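Long-range contact in PEPTIDE N-myristoyltransferase (Saccharomyces cerevisiae, PDB 1IIC), which catalyses transfer of the myristoyl group from myristoyl-CoA to the N-terminal glycine of protein substrates: residues A[289-294]-A[321-326]. Sequence-based numbering, arbitrary orientation.
Sequences KITDFF and ATDADF
Phe293 and Ala321 form an antiparallel hydrogen-bonded pair, with Phe293 N donating to Ala321 O (2.8 Å) and Ala321 N to Phe293 O (2.7 Å). Asp292 and Thr322 follow as a non-hydrogen-bonded pair, their CA atoms 4.3 Å apart. Beyond this pair, Asp323 N donates to Thr291 O at 3.1 Å, and the 321-326 chain enters a type I turn from Asp323 to Phe326. On one face of the sheet Asp292 and Thr322 lie side by side. A chi1 of 180° at Thr322 turns OG1 away from its own backbone N and onto Asp292 OD2, where it donates at 2.6 Å from above the carboxylate plane. These strands, 290-303 and 311-322, form a beta hairpin in the C-terminal half of the enzyme, and helix 334-357 packs on this face, where its Arg343 makes a salt bridge with Asp292 OD1. Thr291 OG1 also donates to Asp292 OD1, and a water links that oxygen to Asp323 OD1; several donors thus hold the carboxylate and probably favour its charged form. On the other face, Phe293 CD1 meets Ala321 CB at 4.2 Å; helix 236-247 covers this face, with Val239 against Phe293 and Tyr246 against Ala321.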
# COMPACT_ATOMS: atom_id res chain seq x y z
N LYS A 289 -8.05 28.80 -1.25
CA LYS A 289 -8.70 27.52 -0.98
C LYS A 289 -8.03 26.33 -1.66
O LYS A 289 -7.67 26.39 -2.83
CB LYS A 289 -10.18 27.57 -1.37
CG LYS A 289 -11.13 27.88 -0.20
CD LYS A 289 -10.75 29.17 0.56
CE LYS A 289 -9.53 28.98 1.47
NZ LYS A 289 -8.92 30.28 1.89
N ILE A 290 -7.86 25.26 -0.90
CA ILE A 290 -7.26 24.04 -1.42
C ILE A 290 -8.42 23.11 -1.76
O ILE A 290 -9.16 22.67 -0.88
CB ILE A 290 -6.33 23.39 -0.39
CG1 ILE A 290 -5.10 24.28 -0.19
CG2 ILE A 290 -5.91 21.99 -0.85
CD1 ILE A 290 -4.13 23.75 0.81
N THR A 291 -8.56 22.82 -3.05
CA THR A 291 -9.65 21.99 -3.54
C THR A 291 -9.25 20.59 -4.02
O THR A 291 -10.12 19.76 -4.26
CB THR A 291 -10.37 22.70 -4.69
OG1 THR A 291 -9.41 23.00 -5.72
CG2 THR A 291 -11.01 24.00 -4.20
N ASP A 292 -7.95 20.33 -4.17
CA ASP A 292 -7.49 19.03 -4.64
C ASP A 292 -6.20 18.58 -3.95
O ASP A 292 -5.42 19.40 -3.47
CB ASP A 292 -7.25 19.05 -6.16
CG ASP A 292 -8.49 19.45 -6.93
OD1 ASP A 292 -8.67 20.66 -7.19
OD2 ASP A 292 -9.30 18.56 -7.27
N PHE A 293 -5.99 17.28 -3.92
CA PHE A 293 -4.82 16.71 -3.28
C PHE A 293 -4.59 15.31 -3.81
O PHE A 293 -5.53 14.54 -3.96
CB PHE A 293 -5.04 16.67 -1.76
CG PHE A 293 -4.18 15.67 -1.04
CD1 PHE A 293 -4.74 14.50 -0.53
CD2 PHE A 293 -2.82 15.88 -0.88
CE1 PHE A 293 -3.95 13.56 0.13
CE2 PHE A 293 -2.02 14.95 -0.21
CZ PHE A 293 -2.59 13.79 0.29
N PHE A 294 -3.34 15.00 -4.14
CA PHE A 294 -3.02 13.67 -4.60
C PHE A 294 -1.56 13.38 -4.33
O PHE A 294 -0.72 14.28 -4.28
CB PHE A 294 -3.36 13.48 -6.09
CG PHE A 294 -2.52 14.29 -7.03
CD1 PHE A 294 -3.06 15.37 -7.71
CD2 PHE A 294 -1.20 13.93 -7.29
CE1 PHE A 294 -2.30 16.09 -8.62
CE2 PHE A 294 -0.43 14.64 -8.20
CZ PHE A 294 -0.98 15.72 -8.87
N ALA A 321 -7.66 13.37 -2.77
CA ALA A 321 -8.94 13.91 -2.37
C ALA A 321 -9.26 15.16 -3.20
O ALA A 321 -8.35 15.86 -3.65
CB ALA A 321 -8.92 14.27 -0.89
N THR A 322 -10.54 15.42 -3.39
CA THR A 322 -10.99 16.57 -4.17
C THR A 322 -12.41 16.92 -3.73
O THR A 322 -13.12 16.07 -3.21
CB THR A 322 -10.96 16.24 -5.70
OG1 THR A 322 -11.41 17.37 -6.45
CG2 THR A 322 -11.84 15.04 -6.00
N ASP A 323 -12.81 18.18 -3.91
CA ASP A 323 -14.16 18.60 -3.54
C ASP A 323 -15.09 18.62 -4.75
O ASP A 323 -16.22 19.09 -4.66
CB ASP A 323 -14.14 20.00 -2.90
CG ASP A 323 -13.55 21.07 -3.83
OD1 ASP A 323 -13.40 20.82 -5.05
OD2 ASP A 323 -13.25 22.17 -3.33
N ALA A 324 -14.61 18.10 -5.87
CA ALA A 324 -15.39 18.07 -7.11
C ALA A 324 -16.85 17.64 -6.99
O ALA A 324 -17.68 18.09 -7.77
CB ALA A 324 -14.68 17.21 -8.15
N ASP A 325 -17.16 16.76 -6.04
CA ASP A 325 -18.55 16.33 -5.90
C ASP A 325 -19.19 16.67 -4.55
O ASP A 325 -20.28 16.16 -4.23
CB ASP A 325 -18.68 14.81 -6.18
CG ASP A 325 -18.18 13.94 -5.03
OD1 ASP A 325 -17.83 14.46 -3.95
OD2 ASP A 325 -18.16 12.70 -5.21
N PHE A 326 -18.54 17.53 -3.78
CA PHE A 326 -19.06 17.94 -2.47
C PHE A 326 -20.37 18.71 -2.59
O PHE A 326 -21.00 19.05 -1.59
CB PHE A 326 -18.05 18.83 -1.74
CG PHE A 326 -16.90 18.08 -1.12
CD1 PHE A 326 -16.07 18.71 -0.20
CD2 PHE A 326 -16.66 16.74 -1.45
CE1 PHE A 326 -15.00 18.03 0.39
CE2 PHE A 326 -15.59 16.05 -0.86
CZ PHE A 326 -14.76 16.70 0.06
O HOH W 1 -11.77 20.85 -7.22